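Long-range contacts in hybrid kinase (Caulobacter vibrioides, PDB 6QRL), which probably acts as an autophosphorylating hybrid histidine kinase, and through the pseudo-receiver domain seen here binds the second messenger cyclic di-GMP: residues A[21-29]-A[100-108]; A[66-74]-A[111-119]. All coordinates share one frame; numbering follows the deposited sequence.

Contact 1: A[21-29]-A[100-108]. With C2E (9,9'-[(2R,3R,3aS,5S,7aR,9R,10R,10aS,12S,14aR)-3,5,10,12-tetrahydroxy-5,12-dioxidooctahydro-2H,7H-difuro[3,2-d:3',2'-j][1,3,7,9,2,8]tetraoxadiphosphacyclododecine-2,9-diyl]bis(2-amino-1,9-dihydro-6H-purin-6-one)), chain C.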
ATOM      1  N   ALA A  21      -3.317  -5.313 -12.464  1.00 34.46           N
ATOM      2  CA  ALA A  21      -2.225  -4.489 -13.032  1.00 35.56           C
ATOM      3  C   ALA A  21      -1.112  -4.292 -12.005  1.00 33.39           C
ATOM      4  O   ALA A  21       0.069  -4.379 -12.406  1.00 34.24           O
ATOM      5  CB  ALA A  21      -2.729  -3.159 -13.546  1.00 36.08           C
ATOM      6  N   THR A  22      -1.452  -3.956 -10.770  1.00 33.44           N
ATOM      7  CA  THR A  22      -0.453  -3.704  -9.706  1.00 32.56           C
ATOM      8  C   THR A  22       0.237  -5.029  -9.366  1.00 32.79           C
ATOM      9  O   THR A  22       1.473  -5.028  -9.282  1.00 32.39           O
ATOM     10  CB  THR A  22      -1.077  -3.029  -8.481  1.00 32.84           C
ATOM     11  OG1 THR A  22      -1.850  -1.910  -8.919  1.00 31.24           O
ATOM     12  CG2 THR A  22      -0.041  -2.562  -7.487  1.00 33.55           C
ATOM     13  N   ALA A  23      -0.502  -6.135  -9.244  1.00 32.66           N
ATOM     14  CA  ALA A  23       0.123  -7.462  -8.989  1.00 34.43           C
ATOM     15  C   ALA A  23       1.112  -7.808 -10.122  1.00 35.25           C
ATOM     16  O   ALA A  23       2.241  -8.276  -9.823  1.00 36.84           O
ATOM     17  CB  ALA A  23      -0.912  -8.539  -8.818  1.00 35.58           C
ATOM     18  N   ARG A  24       0.761  -7.548 -11.385  1.00 35.15           N
ATOM     19  CA  ARG A  24       1.686  -7.840 -12.518  1.00 37.68           C
ATOM     20  C   ARG A  24       2.949  -6.962 -12.415  1.00 36.41           C
ATOM     21  O   ARG A  24       4.033  -7.497 -12.678  1.00 34.90           O
ATOM     22  CB  ARG A  24       0.950  -7.720 -13.857  1.00 41.43           C
ATOM     23  CG  ARG A  24      -0.094  -8.813 -14.075  1.00 45.99           C
ATOM     24  CD  ARG A  24      -0.680  -8.792 -15.489  1.00 52.63           C
ATOM     25  NE  ARG A  24      -2.142  -8.738 -15.575  1.00 56.20           N
ATOM     26  CZ  ARG A  24      -2.951  -9.755 -15.905  1.00 62.65           C
ATOM     27  NH1 ARG A  24      -2.471 -10.967 -16.156  1.00 65.38           N
ATOM     28  NH2 ARG A  24      -4.259  -9.552 -15.975  1.00 63.75           N
ATOM     29  N   GLN A  25       2.830  -5.684 -12.009  1.00 36.90           N
ATOM     30  CA  GLN A  25       3.992  -4.766 -11.834  1.00 35.69           C
ATOM     31  C   GLN A  25       4.863  -5.253 -10.681  1.00 35.51           C
ATOM     32  O   GLN A  25       6.091  -5.261 -10.866  1.00 35.30           O
ATOM     33  CB  GLN A  25       3.567  -3.324 -11.573  1.00 35.69           C
ATOM     34  CG  GLN A  25       3.003  -2.672 -12.821  1.00 38.11           C
ATOM     35  CD  GLN A  25       2.567  -1.275 -12.504  1.00 38.48           C
ATOM     36  OE1 GLN A  25       1.937  -1.054 -11.473  1.00 39.44           O
ATOM     37  NE2 GLN A  25       2.964  -0.329 -13.348  1.00 41.07           N
ATOM     38  N   ILE A  26       4.260  -5.699  -9.567  1.00 34.32           N
ATOM     39  CA  ILE A  26       5.039  -6.189  -8.395  1.00 34.80           C
ATOM     40  C   ILE A  26       5.880  -7.378  -8.863  1.00 38.46           C
ATOM     41  O   ILE A  26       7.074  -7.369  -8.593  1.00 37.44           O
ATOM     42  CB  ILE A  26       4.110  -6.547  -7.229  1.00 34.21           C
ATOM     43  CG1 ILE A  26       3.522  -5.293  -6.581  1.00 34.37           C
ATOM     44  CG2 ILE A  26       4.814  -7.431  -6.213  1.00 34.62           C
ATOM     45  CD1 ILE A  26       2.262  -5.549  -5.791  1.00 34.18           C
ATOM     46  N   GLU A  27       5.251  -8.349  -9.552  1.00 40.17           N
ATOM     47  CA  GLU A  27       5.916  -9.621  -9.921  1.00 44.79           C
ATOM     48  C   GLU A  27       6.977  -9.388 -11.007  1.00 44.05           C
ATOM     49  O   GLU A  27       8.011 -10.055 -10.924  1.00 44.41           O
ATOM     50  CB  GLU A  27       4.896 -10.679 -10.329  1.00 48.62           C
ATOM     51  CG  GLU A  27       4.034 -11.142  -9.175  1.00 52.93           C
ATOM     52  CD  GLU A  27       3.011 -12.177  -9.605  1.00 59.18           C
ATOM     53  OE1 GLU A  27       1.785 -11.959  -9.376  1.00 65.10           O
ATOM     54  OE2 GLU A  27       3.445 -13.198 -10.188  1.00 67.58           O
ATOM     55  N   ALA A  28       6.754  -8.489 -11.969  1.00 41.80           N
ATOM     56  CA  ALA A  28       7.727  -8.175 -13.048  1.00 42.86           C
ATOM     57  C   ALA A  28       9.003  -7.537 -12.460  1.00 42.24           C
ATOM     58  O   ALA A  28      10.079  -7.752 -13.044  1.00 43.22           O
ATOM     59  CB  ALA A  28       7.095  -7.290 -14.108  1.00 42.50           C
ATOM     60  N   ALA A  29       8.897  -6.831 -11.329  1.00 41.72           N
ATOM     61  CA  ALA A  29      10.022  -6.250 -10.561  1.00 42.65           C
ATOM     62  C   ALA A  29      10.651  -7.288  -9.610  1.00 44.80           C
ATOM     63  O   ALA A  29      11.601  -6.919  -8.897  1.00 46.69           O
ATOM     64  CB  ALA A  29       9.539  -5.035  -9.805  1.00 40.98           C
ATOM     65  N   PRO A 100      -2.225   6.529 -13.228  1.00 43.45           N
ATOM     66  CA  PRO A 100      -1.798   5.128 -13.331  1.00 41.52           C
ATOM     67  C   PRO A 100      -0.332   4.944 -12.891  1.00 37.78           C
ATOM     68  O   PRO A 100       0.454   5.788 -13.257  1.00 36.97           O
ATOM     69  CB  PRO A 100      -1.927   4.865 -14.853  1.00 45.15           C
ATOM     70  CG  PRO A 100      -1.601   6.223 -15.502  1.00 45.86           C
ATOM     71  CD  PRO A 100      -2.034   7.279 -14.493  1.00 45.29           C
ATOM     72  N   LEU A 101      -0.011   3.860 -12.164  1.00 36.85           N
ATOM     73  CA  LEU A 101       1.309   3.647 -11.504  1.00 35.79           C
ATOM     74  C   LEU A 101       2.420   3.409 -12.533  1.00 34.57           C
ATOM     75  O   LEU A 101       2.233   2.608 -13.499  1.00 31.70           O
ATOM     76  CB  LEU A 101       1.259   2.426 -10.588  1.00 37.85           C
ATOM     77  CG  LEU A 101       0.220   2.386  -9.471  1.00 43.04           C
ATOM     78  CD1 LEU A 101       0.686   1.458  -8.343  1.00 42.24           C
ATOM     79  CD2 LEU A 101      -0.099   3.771  -8.921  1.00 42.54           C
ATOM     80  N   ARG A 102       3.573   4.009 -12.291  1.00 34.39           N
ATOM     81  CA  ARG A 102       4.848   3.695 -12.982  1.00 34.21           C
ATOM     82  C   ARG A 102       5.585   2.632 -12.171  1.00 34.21           C
ATOM     83  O   ARG A 102       5.751   2.839 -10.956  1.00 33.74           O
ATOM     84  CB  ARG A 102       5.730   4.940 -13.075  1.00 33.94           C
ATOM     85  CG  ARG A 102       5.261   5.932 -14.125  1.00 34.73           C
ATOM     86  CD  ARG A 102       6.069   7.203 -14.010  1.00 35.64           C
ATOM     87  NE  ARG A 102       5.507   8.232 -14.864  1.00 36.11           N
ATOM     88  CZ  ARG A 102       5.915   9.488 -14.897  1.00 36.92           C
ATOM     89  NH1 ARG A 102       6.921   9.867 -14.140  1.00 35.92           N
ATOM     90  NH2 ARG A 102       5.349  10.343 -15.735  1.00 39.28           N
ATOM     91  N   ALA A 103       6.041   1.564 -12.819  1.00 35.64           N
ATOM     92  CA  ALA A 103       6.800   0.476 -12.162  1.00 37.27           C
ATOM     93  C   ALA A 103       7.914   1.063 -11.295  1.00 37.61           C
ATOM     94  O   ALA A 103       8.039   0.651 -10.147  1.00 36.94           O
ATOM     95  CB  ALA A 103       7.358  -0.486 -13.192  1.00 38.47           C
ATOM     96  N   ALA A 104       8.739   1.962 -11.843  1.00 37.88           N
ATOM     97  CA  ALA A 104       9.922   2.520 -11.141  1.00 38.99           C
ATOM     98  C   ALA A 104       9.489   3.239  -9.853  1.00 36.90           C
ATOM     99  O   ALA A 104      10.214   3.165  -8.858  1.00 34.47           O
ATOM    100  CB  ALA A 104      10.701   3.446 -12.053  1.00 39.07           C
ATOM    101  N   SER A 105       8.334   3.908  -9.873  1.00 35.79           N
ATOM    102  CA  SER A 105       7.814   4.670  -8.715  1.00 34.55           C
ATOM    103  C   SER A 105       7.333   3.684  -7.658  1.00 34.61           C
ATOM    104  O   SER A 105       7.604   3.907  -6.461  1.00 32.39           O
ATOM    105  CB  SER A 105       6.739   5.625  -9.122  1.00 34.99           C
ATOM    106  OG  SER A 105       7.249   6.682  -9.913  1.00 34.09           O
ATOM    107  N   LEU A 106       6.628   2.637  -8.091  1.00 34.68           N
ATOM    108  CA  LEU A 106       6.134   1.573  -7.182  1.00 35.49           C
ATOM    109  C   LEU A 106       7.341   0.977  -6.444  1.00 34.48           C
ATOM    110  O   LEU A 106       7.315   0.912  -5.200  1.00 32.55           O
ATOM    111  CB  LEU A 106       5.370   0.518  -7.991  1.00 37.67           C
ATOM    112  CG  LEU A 106       4.755  -0.615  -7.161  1.00 39.17           C
ATOM    113  CD1 LEU A 106       3.562  -1.235  -7.894  1.00 40.47           C
ATOM    114  CD2 LEU A 106       5.804  -1.675  -6.841  1.00 40.45           C
ATOM    115  N   VAL A 107       8.380   0.609  -7.189  1.00 36.20           N
ATOM    116  CA  VAL A 107       9.623   0.012  -6.624  1.00 37.48           C
ATOM    117  C   VAL A 107      10.238   0.959  -5.577  1.00 38.38           C
ATOM    118  O   VAL A 107      10.546   0.503  -4.472  1.00 38.47           O
ATOM    119  CB  VAL A 107      10.614  -0.321  -7.758  1.00 39.23           C
ATOM    120  CG1 VAL A 107      11.991  -0.654  -7.222  1.00 41.53           C
ATOM    121  CG2 VAL A 107      10.069  -1.459  -8.625  1.00 39.48           C
ATOM    122  N   ALA A 108      10.442   2.234  -5.903  1.00 38.22           N
ATOM    123  CA  ALA A 108      11.052   3.218  -4.984  1.00 38.40           C
ATOM    124  C   ALA A 108      10.196   3.331  -3.715  1.00 37.08           C
ATOM    125  O   ALA A 108      10.781   3.267  -2.644  1.00 37.15           O
ATOM    126  CB  ALA A 108      11.224   4.553  -5.672  1.00 38.65           C
TER
HETATM  127  P1  C2E C 401       5.277  14.514  -7.899  1.00 45.60           P
HETATM  128  O2P C2E C 401       4.224  13.500  -7.513  1.00 42.35           O
HETATM  129  O1P C2E C 401       5.131  15.939  -7.458  1.00 46.55           O
HETATM  130  O5' C2E C 401       6.626  13.993  -7.210  1.00 46.13           O
HETATM  131  C5' C2E C 401       7.753  14.871  -7.173  1.00 48.76           C
HETATM  132  C4' C2E C 401       8.862  14.144  -6.474  1.00 49.19           C
HETATM  133  O4' C2E C 401       8.519  13.961  -5.087  1.00 49.60           O
HETATM  134  C3' C2E C 401       9.116  12.732  -6.978  1.00 50.63           C
HETATM  135  O3' C2E C 401       9.937  12.868  -8.151  1.00 51.01           O
HETATM  136  C2' C2E C 401       9.774  12.056  -5.755  1.00 50.82           C
HETATM  137  O2' C2E C 401      11.178  11.984  -5.881  1.00 51.47           O
HETATM  138  C1' C2E C 401       9.342  12.936  -4.575  1.00 51.24           C
HETATM  139  N9  C2E C 401       8.549  12.276  -3.538  1.00 51.45           N
HETATM  140  C8  C2E C 401       8.576  12.586  -2.199  1.00 50.17           C
HETATM  141  N7  C2E C 401       7.707  11.900  -1.495  1.00 49.44           N
HETATM  142  C5  C2E C 401       7.050  11.107  -2.426  1.00 45.29           C
HETATM  143  C6  C2E C 401       6.012  10.163  -2.247  1.00 42.72           C
HETATM  144  O6  C2E C 401       5.419   9.861  -1.211  1.00 41.11           O
HETATM  145  N1  C2E C 401       5.625   9.588  -3.457  1.00 42.09           N
HETATM  146  C2  C2E C 401       6.177   9.863  -4.686  1.00 42.64           C
HETATM  147  N2  C2E C 401       5.660   9.203  -5.734  1.00 42.44           N
HETATM  148  N3  C2E C 401       7.159  10.752  -4.862  1.00 45.19           N
HETATM  149  C4  C2E C 401       7.549  11.333  -3.694  1.00 47.55           C
HETATM  150  P11 C2E C 401       9.693  11.791  -9.315  1.00 47.66           P
HETATM  151  O21 C2E C 401       9.586  10.467  -8.620  1.00 48.11           O
HETATM  152  O11 C2E C 401      10.747  11.993 -10.364  1.00 50.94           O
HETATM  153  O5A C2E C 401       8.291  12.205  -9.972  1.00 45.68           O
HETATM  154  C5A C2E C 401       8.179  13.354 -10.864  1.00 45.60           C
HETATM  155  C4A C2E C 401       6.745  13.491 -11.312  1.00 44.32           C
HETATM  156  O4A C2E C 401       6.430  12.432 -12.249  1.00 43.63           O
HETATM  157  C3A C2E C 401       5.684  13.349 -10.224  1.00 42.98           C
HETATM  158  O3A C2E C 401       5.572  14.578  -9.491  1.00 46.44           O
HETATM  159  C2A C2E C 401       4.457  12.971 -11.049  1.00 42.60           C
HETATM  160  O2A C2E C 401       3.792  13.990 -11.751  1.00 47.39           O
HETATM  161  C1A C2E C 401       5.072  12.049 -12.103  1.00 42.47           C
HETATM  162  N91 C2E C 401       5.016  10.664 -11.672  1.00 37.04           N
HETATM  163  C81 C2E C 401       5.928  10.060 -10.845  1.00 36.15           C
HETATM  164  N71 C2E C 401       5.618   8.819 -10.549  1.00 35.73           N
HETATM  165  C51 C2E C 401       4.423   8.607 -11.222  1.00 35.41           C
HETATM  166  C61 C2E C 401       3.628   7.441 -11.280  1.00 35.99           C
HETATM  167  O61 C2E C 401       3.796   6.377 -10.668  1.00 36.49           O
HETATM  168  N11 C2E C 401       2.507   7.641 -12.093  1.00 36.74           N
HETATM  169  C21 C2E C 401       2.202   8.800 -12.768  1.00 35.67           C
HETATM  170  N21 C2E C 401       1.087   8.761 -13.516  1.00 35.57           N
HETATM  171  N31 C2E C 401       2.934   9.909 -12.695  1.00 34.90           N
HETATM  172  C41 C2E C 401       4.035   9.736 -11.923  1.00 36.18           C
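Helix segments 21-28 and 103-108 cross at -73° with their axes 10.0 Å apart at closest approach, and the nearest CA atoms across the contact are those of Gln25 and Ala103, 6.0 Å apart. The side chain of Gln25 spans this gap: its CG lies beside the backbone N (chi1 -72°) and the chain beyond is extended, which carries the amide to the loop ahead of the second helix. There Gln25 NE2 donates to Leu101 O at 3.0 Å with an N-H...O angle of 160°. The acceptor lies nearly in the plane of the glutamine amide, but the donor stands well above the carbonyl plane of Leu101. The other branch of the amide has apolar company, with Gln25 OE1 3.7 Å from Leu101 CB and also close to the CD1 methyl of Leu106.

Deeper down, Leu106 CD1 approaches Thr22 CG2 at 3.9 Å and touches Ile26 more loosely, while Ala29 CB meets Val107 CG2. These contacts join the first and last helices of the receiver fold on one side of its five-stranded parallel sheet, and Thr22 and Leu106 both reach Leu53 of the central strand 51-55.

Residues 100-105 also form part of the cyclic di-GMP site, to which Tyr96 contributes a further hydrogen bond through its OH. A cis peptide bond precedes Pro100, whose O accepts from both N11 and N21 of one guanine; Arg102 N donates to the same base at O61, 2.9 Å away. The Leu101-Arg102 peptide is thus held at both ends, by Gln25 on its oxygen and by the ligand on its N-H. Ser105 OG bonds to guanine N71 at 2.8 Å. The extended Arg102 side chain lies over this base, with C41 of the ligand 3.4 Å above the centre of its guanidinium group, and its NH2 bonds to another cyclic di-GMP.

Contact 2: A[66-74]-A[111-119]; sequences KPPAGRRSV and LQAVTADGV
Arg72 lays its side chain across the backbone from Ala113 to Thr115: its CB packs on Ala113 CB at 4.0 Å, its CG lies against the Val114 carbonyl, and its guanidinium group meets both neighbours of Val114. Extension from CG to NE brings the edge of that group to Ala113, where Arg72 NH1 donates to Ala113 O at 3.0 Å (N-H...O 145°), the oxygen lying in the guanidinium plane. Over one face, offset toward the rim, stands Thr115 OG1, 3.5 Å above the plane. Thr115 CG2, anti to its own N, is directed instead at Gly70, 3.3 Å from Gly70 O.

The two backbones run in opposite senses, as the pairing of residues 70 to 72 with 116 down to 113 demonstrates. The straightest link is Ala116 N to Arg71 O, 2.9 Å at 170°, and a water extends the pairing by accepting from Ser73 N and donating to Val114 O. In the receiver fold this places the segment that follows the last helix, 103-111, alongside the loop entering strand 73-77. Ser94 ties both sides together, through its OG to Val114 N and its backbone to Ser73.

At the far end Pro68 to Arg71 form a type II beta turn, closed by Arg71 N to Pro68 O at 3.2 Å. Gly70, with its positive phi of 74°, turns its N-H toward two carbonyls at once, making weak, bent bonds to Ala116 O and Asp117 O. The Ala116 methyl sits by the turn, 3.8 Å from Pro68 O. Beside it Ala69 CA makes a CH...O contact with Asp117 O.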
ATOM      1  N   LYS A  66      -7.383   5.094   7.070  1.00 42.70           N
ATOM      2  CA  LYS A  66      -6.446   4.789   8.182  1.00 45.41           C
ATOM      3  C   LYS A  66      -5.495   3.696   7.710  1.00 41.20           C
ATOM      4  O   LYS A  66      -5.901   2.564   7.466  1.00 43.33           O
ATOM      5  CB  LYS A  66      -7.170   4.313   9.446  1.00 50.25           C
ATOM      6  CG  LYS A  66      -8.524   4.941   9.714  1.00 58.04           C
ATOM      7  CD  LYS A  66      -8.456   6.406  10.141  1.00 64.60           C
ATOM      8  CE  LYS A  66      -9.826   7.061  10.198  1.00 68.03           C
ATOM      9  NZ  LYS A  66      -9.743   8.526   9.982  1.00 69.23           N
ATOM     10  N   PRO A  67      -4.187   3.975   7.644  1.00 36.28           N
ATOM     11  CA  PRO A  67      -3.210   2.929   7.385  1.00 36.51           C
ATOM     12  C   PRO A  67      -3.110   2.083   8.658  1.00 36.66           C
ATOM     13  O   PRO A  67      -3.152   2.613   9.760  1.00 34.40           O
ATOM     14  CB  PRO A  67      -1.963   3.766   7.072  1.00 36.56           C
ATOM     15  CG  PRO A  67      -2.083   4.945   7.993  1.00 37.51           C
ATOM     16  CD  PRO A  67      -3.561   5.267   7.967  1.00 38.81           C
ATOM     17  N   PRO A  68      -3.027   0.745   8.572  1.00 36.81           N
ATOM     18  CA  PRO A  68      -2.907  -0.078   9.780  1.00 37.48           C
ATOM     19  C   PRO A  68      -1.681   0.277  10.642  1.00 38.57           C
ATOM     20  O   PRO A  68      -0.561   0.433  10.125  1.00 37.38           O
ATOM     21  CB  PRO A  68      -2.742  -1.504   9.246  1.00 38.52           C
ATOM     22  CG  PRO A  68      -3.211  -1.450   7.812  1.00 37.82           C
ATOM     23  CD  PRO A  68      -3.025  -0.029   7.325  1.00 35.87           C
ATOM     24  N   ALA A  69      -1.899   0.370  11.948  1.00 39.37           N
ATOM     25  CA  ALA A  69      -0.853   0.668  12.949  1.00 40.74           C
ATOM     26  C   ALA A  69       0.258  -0.387  12.848  1.00 40.74           C
ATOM     27  O   ALA A  69      -0.037  -1.585  12.672  1.00 39.63           O
ATOM     28  CB  ALA A  69      -1.460   0.740  14.340  1.00 41.08           C
ATOM     29  N   GLY A  70       1.510   0.060  12.914  1.00 41.29           N
ATOM     30  CA  GLY A  70       2.697  -0.805  12.945  1.00 40.74           C
ATOM     31  C   GLY A  70       2.997  -1.431  11.597  1.00 39.56           C
ATOM     32  O   GLY A  70       3.907  -2.274  11.534  1.00 41.24           O
ATOM     33  N   ARG A  71       2.305  -1.026  10.531  1.00 36.71           N
ATOM     34  CA  ARG A  71       2.561  -1.547   9.166  1.00 35.89           C
ATOM     35  C   ARG A  71       3.125  -0.429   8.284  1.00 35.35           C
ATOM     36  O   ARG A  71       3.066   0.767   8.683  1.00 34.60           O
ATOM     37  CB  ARG A  71       1.270  -2.172   8.637  1.00 35.10           C
ATOM     38  CG  ARG A  71       0.756  -3.350   9.478  1.00 35.29           C
ATOM     39  CD  ARG A  71       1.705  -4.544   9.554  1.00 36.54           C
ATOM     40  NE  ARG A  71       1.942  -5.095   8.216  1.00 37.54           N
ATOM     41  CZ  ARG A  71       1.388  -6.188   7.692  1.00 38.00           C
ATOM     42  NH1 ARG A  71       0.558  -6.931   8.407  1.00 39.24           N
ATOM     43  NH2 ARG A  71       1.682  -6.541   6.443  1.00 37.06           N
ATOM     44  N   ARG A  72       3.693  -0.827   7.149  1.00 33.96           N
ATOM     45  CA  ARG A  72       4.297   0.069   6.125  1.00 33.52           C
ATOM     46  C   ARG A  72       3.313   0.170   4.949  1.00 32.21           C
ATOM     47  O   ARG A  72       3.072  -0.864   4.294  1.00 30.86           O
ATOM     48  CB  ARG A  72       5.668  -0.489   5.739  1.00 33.63           C
ATOM     49  CG  ARG A  72       6.544  -0.776   6.955  1.00 34.26           C
ATOM     50  CD  ARG A  72       7.849  -1.407   6.571  1.00 35.50           C
ATOM     51  NE  ARG A  72       8.629  -1.593   7.773  1.00 37.64           N
ATOM     52  CZ  ARG A  72       9.743  -0.940   8.086  1.00 39.91           C
ATOM     53  NH1 ARG A  72      10.289  -0.079   7.239  1.00 38.74           N
ATOM     54  NH2 ARG A  72      10.348  -1.190   9.240  1.00 40.73           N
ATOM     55  N   SER A  73       2.699   1.340   4.764  1.00 31.26           N
ATOM     56  CA  SER A  73       1.603   1.533   3.777  1.00 30.40           C
ATOM     57  C   SER A  73       1.881   2.724   2.880  1.00 30.04           C
ATOM     58  O   SER A  73       2.402   3.722   3.361  1.00 30.71           O
ATOM     59  CB  SER A  73       0.276   1.718   4.461  1.00 30.67           C
ATOM     60  OG  SER A  73      -0.037   0.603   5.270  1.00 31.93           O
ATOM     61  N   VAL A  74       1.521   2.575   1.616  1.00 30.40           N
ATOM     62  CA  VAL A  74       1.599   3.597   0.544  1.00 31.24           C
ATOM     63  C   VAL A  74       0.191   3.741  -0.032  1.00 31.79           C
ATOM     64  O   VAL A  74      -0.382   2.704  -0.394  1.00 31.71           O
ATOM     65  CB  VAL A  74       2.584   3.144  -0.540  1.00 31.00           C
ATOM     66  CG1 VAL A  74       2.753   4.195  -1.604  1.00 32.37           C
ATOM     67  CG2 VAL A  74       3.934   2.765   0.049  1.00 33.04           C
ATOM     68  N   LEU A 111      10.547   0.067  -1.587  1.00 38.17           N
ATOM     69  CA  LEU A 111      11.915  -0.053  -0.992  1.00 43.04           C
ATOM     70  C   LEU A 111      12.095   0.919   0.179  1.00 43.10           C
ATOM     71  O   LEU A 111      12.785   0.528   1.131  1.00 44.40           O
ATOM     72  CB  LEU A 111      12.997   0.195  -2.047  1.00 43.70           C
ATOM     73  CG  LEU A 111      13.109  -0.887  -3.119  1.00 45.83           C
ATOM     74  CD1 LEU A 111      14.373  -0.694  -3.959  1.00 46.46           C
ATOM     75  CD2 LEU A 111      13.093  -2.293  -2.513  1.00 46.41           C
ATOM     76  N   GLN A 112      11.490   2.108   0.133  1.00 41.70           N
ATOM     77  CA  GLN A 112      11.725   3.195   1.122  1.00 43.00           C
ATOM     78  C   GLN A 112      10.632   3.225   2.191  1.00 39.96           C
ATOM     79  O   GLN A 112      10.691   4.130   3.026  1.00 37.87           O
ATOM     80  CB  GLN A 112      11.741   4.561   0.426  1.00 44.47           C
ATOM     81  CG  GLN A 112      12.844   4.707  -0.620  1.00 49.40           C
ATOM     82  CD  GLN A 112      12.643   5.919  -1.509  1.00 52.54           C
ATOM     83  OE1 GLN A 112      11.788   6.781  -1.259  1.00 55.69           O
ATOM     84  NE2 GLN A 112      13.428   5.992  -2.570  1.00 52.01           N
ATOM     85  N   ALA A 113       9.631   2.344   2.123  1.00 37.99           N
ATOM     86  CA  ALA A 113       8.391   2.416   2.937  1.00 36.69           C
ATOM     87  C   ALA A 113       8.735   2.355   4.440  1.00 38.58           C
ATOM     88  O   ALA A 113       9.546   1.480   4.841  1.00 39.00           O
ATOM     89  CB  ALA A 113       7.467   1.295   2.588  1.00 35.09           C
ATOM     90  N   VAL A 114       8.132   3.243   5.232  1.00 37.83           N
ATOM     91  CA  VAL A 114       8.417   3.428   6.686  1.00 40.17           C
ATOM     92  C   VAL A 114       7.128   3.076   7.424  1.00 40.12           C
ATOM     93  O   VAL A 114       6.025   3.127   6.794  1.00 38.57           O
ATOM     94  CB  VAL A 114       8.908   4.860   7.009  1.00 43.14           C
ATOM     95  CG1 VAL A 114      10.206   5.225   6.278  1.00 43.96           C
ATOM     96  CG2 VAL A 114       7.837   5.916   6.706  1.00 43.37           C
ATOM     97  N   THR A 115       7.256   2.741   8.699  1.00 40.57           N
ATOM     98  CA  THR A 115       6.150   2.240   9.539  1.00 41.93           C
ATOM     99  C   THR A 115       5.235   3.392   9.947  1.00 41.29           C
ATOM    100  O   THR A 115       5.746   4.464  10.279  1.00 40.65           O
ATOM    101  CB  THR A 115       6.661   1.589  10.827  1.00 45.53           C
ATOM    102  OG1 THR A 115       7.944   1.004  10.602  1.00 51.24           O
ATOM    103  CG2 THR A 115       5.698   0.538  11.320  1.00 44.87           C
ATOM    104  N   ALA A 116       3.933   3.143  10.014  1.00 39.57           N
ATOM    105  CA  ALA A 116       2.995   3.946  10.843  1.00 40.61           C
ATOM    106  C   ALA A 116       3.284   3.713  12.337  1.00 41.82           C
ATOM    107  O   ALA A 116       3.739   2.628  12.682  1.00 42.29           O
ATOM    108  CB  ALA A 116       1.569   3.604  10.504  1.00 38.80           C
ATOM    109  N   ASP A 117       2.941   4.669  13.197  1.00 45.36           N
ATOM    110  CA  ASP A 117       3.011   4.532  14.679  1.00 48.77           C
ATOM    111  C   ASP A 117       2.056   3.413  15.146  1.00 50.15           C
ATOM    112  O   ASP A 117       1.155   3.042  14.363  1.00 49.06           O
ATOM    113  CB  ASP A 117       2.680   5.863  15.358  1.00 50.34           C
ATOM    114  CG  ASP A 117       3.660   7.000  15.088  1.00 53.92           C
ATOM    115  OD1 ASP A 117       4.847   6.729  14.776  1.00 54.71           O
ATOM    116  OD2 ASP A 117       3.237   8.173  15.204  1.00 60.82           O
ATOM    117  N   GLY A 118       2.219   2.932  16.394  1.00 52.38           N
ATOM    118  CA  GLY A 118       1.359   1.914  17.043  1.00 54.94           C
ATOM    119  C   GLY A 118       1.954   0.528  16.867  1.00 59.62           C
ATOM    120  O   GLY A 118       3.100   0.454  16.389  1.00 60.50           O
ATOM    121  N   VAL A 119       1.219  -0.550  17.178  1.00 66.90           N
ATOM    122  CA  VAL A 119       1.770  -1.944  17.098  1.00 67.86           C
ATOM    123  C   VAL A 119       0.970  -2.781  16.089  1.00 62.95           C
ATOM    124  O   VAL A 119      -0.255  -2.808  16.218  1.00 62.53           O
ATOM    125  CB  VAL A 119       1.867  -2.589  18.501  1.00 73.05           C
ATOM    126  CG1 VAL A 119       0.551  -2.525  19.276  1.00 73.93           C
ATOM    127  CG2 VAL A 119       2.416  -4.018  18.442  1.00 74.49           C
TER
HETATM  128  O   HOH W   1       3.260   3.442   6.508  1.00 35.48           O

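Overall arrangement
Contacts 1 and 2 have centres 19 Å apart, on opposite sides of the chain's centre, yet helix 103-111 lies between them in the sequence: contact 1 uses its first turns and the loop before it, and contact 2 the residues from Ala113 onward, just after it ends. Along the chain the segments alternate, 21-29, 66-74, 100-108, 111-119, so the C-terminal part is bound first to helix 16-28 and then to the approach to strand 73-77. Both belong to one receiver-type domain built on a single parallel sheet. Cyclic di-GMP is bound directly at contact 1, whereas the side chain of Val114 in contact 2 stays about 9 Å from a bound ligand.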